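Local atomic coordinates of ZmpA Glycopeptidase (Clostridium perfringens, PDB entry 6XSX), a protein that probably cleaves glycosylated proteins as a zinc-dependent M60-family glycopeptidase, this chain being its catalytic module. Residues Met221-Asn233 / Phe365-Asp377. Sequence-based numbering, arbitrary orientation.
Sequences MKYWGFDESSEVN and FWPRFEQEFRSRD. With EDO (1,2-ethanediol), chain G.
Asn233 OD1 takes two bonds from the guanidinium of Arg374. Arg374 NH1 lies 2.7 Å from Asn233 OD1, above the Asn233 amide plane, and Arg374 NE donates to the same oxygen from nearly straight beyond the C=O. The amide and guanidinium planes stand 80° apart. Arg374 also grips Trp224 O end-on, with NH1 and NH2 each 3.0 Å from that oxygen. NE has a further, weak bond to Val232 O. One face of the guanidinium lies flat on the Phe226 ring, with planes at 16° and Arg374 CZ 4.0 Å from the ring centroid, a cation-pi stack. A bend at chi3 (-57°) turns the group across this ring. The bonds and the stack together fix its rotation. Helix 206-224 ends here in a Schellman motif, with Gly225 at positive phi, and the following loop packs on helix 365-375 within the M60, enhancin-like peptidase region. Gln371 NE2 donates to Gly225 O at 2.9 Å. Pro367 CB packs on Gly225 CA. Further along, Tyr223, Trp224 and Trp366 form an aromatic cluster. The edge of Trp366 meets the face of Trp224, with Trp366 NE1 3.4 Å from Trp224 CZ3. Glu370 CG sits over the five-membered ring of Trp224 in a CH-pi contact. Trp366 CD1 rests over one face of Tyr223, 3.5 Å from Tyr223 CE2. The Tyr223 hydroxyl is hydrogen-bonded to Met301 O, and His305 stacks on the Tyr223 ring.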
loop_
_atom_site.group_PDB
_atom_site.type_symbol
_atom_site.label_atom_id
_atom_site.label_comp_id
_atom_site.label_asym_id
_atom_site.label_seq_id
_atom_site.Cartn_x
_atom_site.Cartn_y
_atom_site.Cartn_z
ATOM N N MET A 221 -6.352 -3.198 5.510
ATOM C CA MET A 221 -6.681 -2.823 6.868
ATOM C C MET A 221 -6.425 -3.988 7.825
ATOM O O MET A 221 -5.944 -3.773 8.935
ATOM C CB MET A 221 -8.099 -2.255 6.961
ATOM C CG MET A 221 -8.110 -0.832 6.451
ATOM S SD MET A 221 -9.690 0.004 6.525
ATOM C CE MET A 221 -9.740 0.486 8.252
ATOM N N LYS A 222 -6.674 -5.219 7.363
ATOM C CA LYS A 222 -6.264 -6.400 8.112
ATOM C C LYS A 222 -4.747 -6.390 8.353
ATOM O O LYS A 222 -4.294 -6.522 9.488
ATOM C CB LYS A 222 -6.717 -7.671 7.387
ATOM C CG LYS A 222 -6.318 -8.970 8.076
ATOM C CD LYS A 222 -6.756 -10.180 7.279
ATOM C CE LYS A 222 -5.995 -11.438 7.639
ATOM N NZ LYS A 222 -6.390 -12.563 6.755
ATOM N N TYR A 223 -3.959 -6.212 7.288
ATOM C CA TYR A 223 -2.506 -6.192 7.409
ATOM C C TYR A 223 -2.029 -5.120 8.390
ATOM O O TYR A 223 -1.008 -5.313 9.049
ATOM C CB TYR A 223 -1.860 -6.016 6.031
ATOM C CG TYR A 223 -0.352 -6.099 5.944
ATOM C CD1 TYR A 223 0.355 -7.219 6.369
ATOM C CD2 TYR A 223 0.367 -5.071 5.352
ATOM C CE1 TYR A 223 1.736 -7.293 6.232
ATOM C CE2 TYR A 223 1.744 -5.120 5.218
ATOM C CZ TYR A 223 2.432 -6.235 5.661
ATOM O OH TYR A 223 3.787 -6.275 5.502
ATOM N N TRP A 224 -2.755 -3.993 8.473
ATOM C CA TRP A 224 -2.348 -2.855 9.286
ATOM C C TRP A 224 -2.850 -2.993 10.727
ATOM O O TRP A 224 -2.526 -2.159 11.574
ATOM C CB TRP A 224 -2.842 -1.553 8.640
ATOM C CG TRP A 224 -1.761 -0.538 8.445
ATOM C CD1 TRP A 224 -1.646 0.669 9.070
ATOM C CD2 TRP A 224 -0.626 -0.647 7.565
ATOM N NE1 TRP A 224 -0.524 1.318 8.632
ATOM C CE2 TRP A 224 0.127 0.534 7.717
ATOM C CE3 TRP A 224 -0.175 -1.625 6.670
ATOM C CZ2 TRP A 224 1.304 0.770 7.003
ATOM C CZ3 TRP A 224 0.983 -1.391 5.956
ATOM C CH2 TRP A 224 1.712 -0.209 6.121
ATOM N N GLY A 225 -3.660 -4.029 10.992
ATOM C CA GLY A 225 -4.113 -4.341 12.341
ATOM C C GLY A 225 -5.372 -3.593 12.785
ATOM O O GLY A 225 -5.619 -3.466 13.987
ATOM N N PHE A 226 -6.181 -3.120 11.823
ATOM C CA PHE A 226 -7.488 -2.552 12.141
ATOM C C PHE A 226 -8.478 -3.695 12.342
ATOM O O PHE A 226 -9.164 -4.101 11.411
ATOM C CB PHE A 226 -7.943 -1.554 11.071
ATOM C CG PHE A 226 -7.111 -0.299 11.013
ATOM C CD1 PHE A 226 -7.313 0.728 11.922
ATOM C CD2 PHE A 226 -6.120 -0.151 10.054
ATOM C CE1 PHE A 226 -6.538 1.878 11.877
ATOM C CE2 PHE A 226 -5.346 0.998 10.009
ATOM C CZ PHE A 226 -5.551 2.008 10.924
ATOM N N ASP A 227 -8.519 -4.236 13.564
ATOM C CA ASP A 227 -9.231 -5.480 13.809
ATOM C C ASP A 227 -10.441 -5.234 14.714
ATOM O O ASP A 227 -11.086 -6.181 15.153
ATOM C CB ASP A 227 -8.276 -6.545 14.360
ATOM C CG ASP A 227 -7.633 -6.131 15.672
ATOM O OD1 ASP A 227 -7.818 -4.973 16.085
ATOM O OD2 ASP A 227 -6.954 -6.971 16.273
ATOM N N GLU A 228 -10.743 -3.956 14.981
ATOM C CA GLU A 228 -11.912 -3.563 15.758
ATOM C C GLU A 228 -11.654 -3.800 17.248
ATOM O O GLU A 228 -12.591 -3.819 18.040
ATOM C CB GLU A 228 -13.191 -4.267 15.266
ATOM C CG GLU A 228 -13.517 -4.054 13.790
ATOM C CD GLU A 228 -13.713 -2.602 13.371
ATOM O OE1 GLU A 228 -14.327 -1.840 14.152
ATOM O OE2 GLU A 228 -13.235 -2.221 12.271
ATOM N N SER A 229 -10.377 -3.935 17.630
ATOM C CA SER A 229 -10.004 -4.250 18.999
ATOM C C SER A 229 -10.042 -3.006 19.889
ATOM O O SER A 229 -10.025 -3.122 21.112
ATOM C CB SER A 229 -8.650 -4.940 19.056
ATOM O OG SER A 229 -7.609 -4.081 18.603
ATOM N N SER A 230 -10.079 -1.816 19.272
ATOM C CA SER A 230 -10.137 -0.545 19.978
ATOM C C SER A 230 -10.443 0.552 18.963
ATOM O O SER A 230 -10.492 0.276 17.766
ATOM C CB SER A 230 -8.835 -0.253 20.667
ATOM O OG SER A 230 -7.805 -0.053 19.700
ATOM N N GLU A 231 -10.590 1.795 19.436
ATOM C CA GLU A 231 -10.965 2.880 18.545
ATOM C C GLU A 231 -9.885 3.085 17.479
ATOM O O GLU A 231 -10.206 3.203 16.295
ATOM C CB GLU A 231 -11.255 4.180 19.299
ATOM C CG GLU A 231 -11.972 5.198 18.421
ATOM C CD GLU A 231 -12.168 6.587 19.005
ATOM O OE1 GLU A 231 -11.660 6.848 20.096
ATOM O OE2 GLU A 231 -12.829 7.408 18.354
ATOM N N VAL A 232 -8.613 3.102 17.909
ATOM C CA VAL A 232 -7.489 3.359 17.018
ATOM C C VAL A 232 -7.265 2.161 16.098
ATOM O O VAL A 232 -6.423 2.219 15.208
ATOM C CB VAL A 232 -6.201 3.767 17.768
ATOM C CG1 VAL A 232 -6.413 4.998 18.646
ATOM C CG2 VAL A 232 -5.591 2.619 18.569
ATOM N N ASN A 233 -8.023 1.081 16.309
ATOM C CA ASN A 233 -7.896 -0.117 15.496
ATOM C C ASN A 233 -9.219 -0.432 14.801
ATOM O O ASN A 233 -9.429 -1.564 14.367
ATOM C CB ASN A 233 -7.447 -1.327 16.325
ATOM C CG ASN A 233 -6.010 -1.260 16.799
ATOM O OD1 ASN A 233 -5.187 -0.550 16.227
ATOM N ND2 ASN A 233 -5.696 -2.018 17.837
ATOM N N PHE A 365 3.204 -10.610 12.441
ATOM C CA PHE A 365 4.081 -9.590 13.003
ATOM C C PHE A 365 3.558 -8.182 12.702
ATOM O O PHE A 365 3.376 -7.380 13.618
ATOM C CB PHE A 365 5.528 -9.756 12.525
ATOM C CG PHE A 365 6.423 -8.566 12.792
ATOM C CD1 PHE A 365 6.687 -8.147 14.089
ATOM C CD2 PHE A 365 7.002 -7.860 11.750
ATOM C CE1 PHE A 365 7.506 -7.052 14.332
ATOM C CE2 PHE A 365 7.817 -6.762 11.993
ATOM C CZ PHE A 365 8.064 -6.355 13.284
ATOM N N TRP A 366 3.357 -7.869 11.417
ATOM C CA TRP A 366 3.167 -6.479 11.021
ATOM C C TRP A 366 1.922 -5.859 11.670
ATOM O O TRP A 366 2.016 -4.792 12.274
ATOM C CB TRP A 366 3.203 -6.293 9.496
ATOM C CG TRP A 366 3.334 -4.846 9.129
ATOM C CD1 TRP A 366 2.425 -4.065 8.473
ATOM C CD2 TRP A 366 4.438 -3.981 9.467
ATOM N NE1 TRP A 366 2.896 -2.783 8.359
ATOM C CE2 TRP A 366 4.120 -2.698 8.973
ATOM C CE3 TRP A 366 5.662 -4.171 10.125
ATOM C CZ2 TRP A 366 4.994 -1.615 9.113
ATOM C CZ3 TRP A 366 6.515 -3.096 10.278
ATOM C CH2 TRP A 366 6.182 -1.834 9.776
ATOM N N PRO A 367 0.720 -6.482 11.591
ATOM C CA PRO A 367 -0.477 -5.908 12.212
ATOM C C PRO A 367 -0.249 -5.555 13.687
ATOM O O PRO A 367 -0.616 -4.463 14.135
ATOM C CB PRO A 367 -1.565 -6.976 12.007
ATOM C CG PRO A 367 -0.818 -8.228 11.563
ATOM C CD PRO A 367 0.437 -7.738 10.880
ATOM N N ARG A 368 0.433 -6.453 14.411
ATOM C CA ARG A 368 0.701 -6.265 15.829
ATOM C C ARG A 368 1.716 -5.139 16.032
ATOM O O ARG A 368 1.561 -4.335 16.946
ATOM C CB ARG A 368 1.123 -7.583 16.484
ATOM C CG ARG A 368 0.068 -8.684 16.403
ATOM C CD ARG A 368 0.538 -9.979 17.058
ATOM N NE ARG A 368 0.833 -9.692 18.461
ATOM C CZ ARG A 368 1.683 -10.352 19.250
ATOM N NH1 ARG A 368 2.373 -11.385 18.796
ATOM N NH2 ARG A 368 1.847 -9.959 20.499
ATOM N N PHE A 369 2.748 -5.087 15.174
ATOM C CA PHE A 369 3.731 -4.012 15.234
ATOM C C PHE A 369 3.049 -2.656 15.010
ATOM O O PHE A 369 3.235 -1.729 15.808
ATOM C CB PHE A 369 4.882 -4.295 14.264
ATOM C CG PHE A 369 6.059 -3.351 14.302
ATOM C CD1 PHE A 369 7.119 -3.565 15.168
ATOM C CD2 PHE A 369 6.141 -2.281 13.422
ATOM C CE1 PHE A 369 8.220 -2.723 15.176
ATOM C CE2 PHE A 369 7.240 -1.433 13.431
ATOM C CZ PHE A 369 8.277 -1.660 14.306
ATOM N N GLU A 370 2.238 -2.558 13.943
ATOM C CA GLU A 370 1.479 -1.346 13.647
ATOM C C GLU A 370 0.591 -0.956 14.831
ATOM O O GLU A 370 0.489 0.230 15.154
ATOM C CB GLU A 370 0.634 -1.477 12.372
ATOM C CG GLU A 370 1.414 -1.325 11.075
ATOM C CD GLU A 370 2.414 -0.178 11.004
ATOM O OE1 GLU A 370 2.236 0.707 10.153
ATOM O OE2 GLU A 370 3.395 -0.193 11.779
ATOM N N GLN A 371 -0.057 -1.955 15.452
ATOM C CA GLN A 371 -0.929 -1.733 16.601
ATOM C C GLN A 371 -0.156 -1.089 17.754
ATOM O O GLN A 371 -0.667 -0.171 18.394
ATOM C CB GLN A 371 -1.626 -3.022 17.041
ATOM C CG GLN A 371 -2.836 -3.391 16.196
ATOM C CD GLN A 371 -3.301 -4.793 16.504
ATOM O OE1 GLN A 371 -2.585 -5.570 17.134
ATOM N NE2 GLN A 371 -4.499 -5.132 16.050
ATOM N N GLU A 372 1.076 -1.550 18.005
ATOM C CA GLU A 372 1.870 -0.979 19.087
ATOM C C GLU A 372 2.138 0.504 18.850
ATOM O O GLU A 372 2.041 1.303 19.784
ATOM C CB GLU A 372 3.195 -1.710 19.289
ATOM C CG GLU A 372 3.020 -3.094 19.888
ATOM C CD GLU A 372 2.500 -3.098 21.315
ATOM O OE1 GLU A 372 3.042 -2.351 22.142
ATOM O OE2 GLU A 372 1.545 -3.839 21.585
ATOM N N PHE A 373 2.504 0.856 17.610
ATOM C CA PHE A 373 2.873 2.228 17.287
ATOM C C PHE A 373 1.643 3.135 17.254
ATOM O O PHE A 373 1.750 4.342 17.471
ATOM C CB PHE A 373 3.712 2.287 16.003
ATOM C CG PHE A 373 5.186 2.109 16.267
ATOM C CD1 PHE A 373 5.783 0.864 16.148
ATOM C CD2 PHE A 373 5.959 3.179 16.695
ATOM C CE1 PHE A 373 7.130 0.694 16.431
ATOM C CE2 PHE A 373 7.306 3.010 16.978
ATOM C CZ PHE A 373 7.889 1.769 16.839
ATOM N N ARG A 374 0.473 2.545 16.991
ATOM C CA ARG A 374 -0.750 3.328 16.928
ATOM C C ARG A 374 -1.223 3.732 18.318
ATOM O O ARG A 374 -1.872 4.767 18.457
ATOM C CB ARG A 374 -1.874 2.575 16.216
ATOM C CG ARG A 374 -2.081 3.026 14.781
ATOM C CD ARG A 374 -3.498 2.808 14.286
ATOM N NE ARG A 374 -3.970 1.433 14.368
ATOM C CZ ARG A 374 -3.471 0.407 13.689
ATOM N NH1 ARG A 374 -3.997 -0.799 13.830
ATOM N NH2 ARG A 374 -2.444 0.586 12.880
ATOM N N SER A 375 -0.937 2.912 19.335
ATOM C CA SER A 375 -1.646 3.091 20.593
ATOM C C SER A 375 -0.709 3.335 21.780
ATOM O O SER A 375 -1.176 3.439 22.915
ATOM C CB SER A 375 -2.591 1.939 20.844
ATOM O OG SER A 375 -1.865 0.739 21.057
ATOM N N ARG A 376 0.601 3.429 21.523
ATOM C CA ARG A 376 1.567 3.553 22.602
ATOM C C ARG A 376 2.500 4.735 22.360
ATOM O O ARG A 376 2.790 5.092 21.219
ATOM C CB ARG A 376 2.340 2.249 22.828
ATOM C CG ARG A 376 1.476 1.088 23.301
ATOM C CD ARG A 376 2.115 0.260 24.400
ATOM N NE ARG A 376 1.190 -0.741 24.924
ATOM C CZ ARG A 376 0.372 -0.575 25.966
ATOM N NH1 ARG A 376 0.346 0.570 26.626
ATOM N NH2 ARG A 376 -0.419 -1.561 26.342
ATOM N N ASP A 377 2.949 5.318 23.480
ATOM C CA ASP A 377 3.919 6.396 23.563
ATOM C C ASP A 377 5.321 5.814 23.371
ATOM O O ASP A 377 6.099 5.708 24.322
ATOM C CB ASP A 377 3.791 7.105 24.918
ATOM C CG ASP A 377 4.672 8.330 25.069
ATOM O OD1 ASP A 377 4.839 9.055 24.074
ATOM O OD2 ASP A 377 5.193 8.546 26.183
HETATM C C1 EDO G . 4.569 -12.093 15.899
HETATM O O1 EDO G . 3.228 -11.743 16.199
HETATM C C2 EDO G . 5.153 -13.015 16.907
HETATM O O2 EDO G . 4.220 -13.973 17.359
#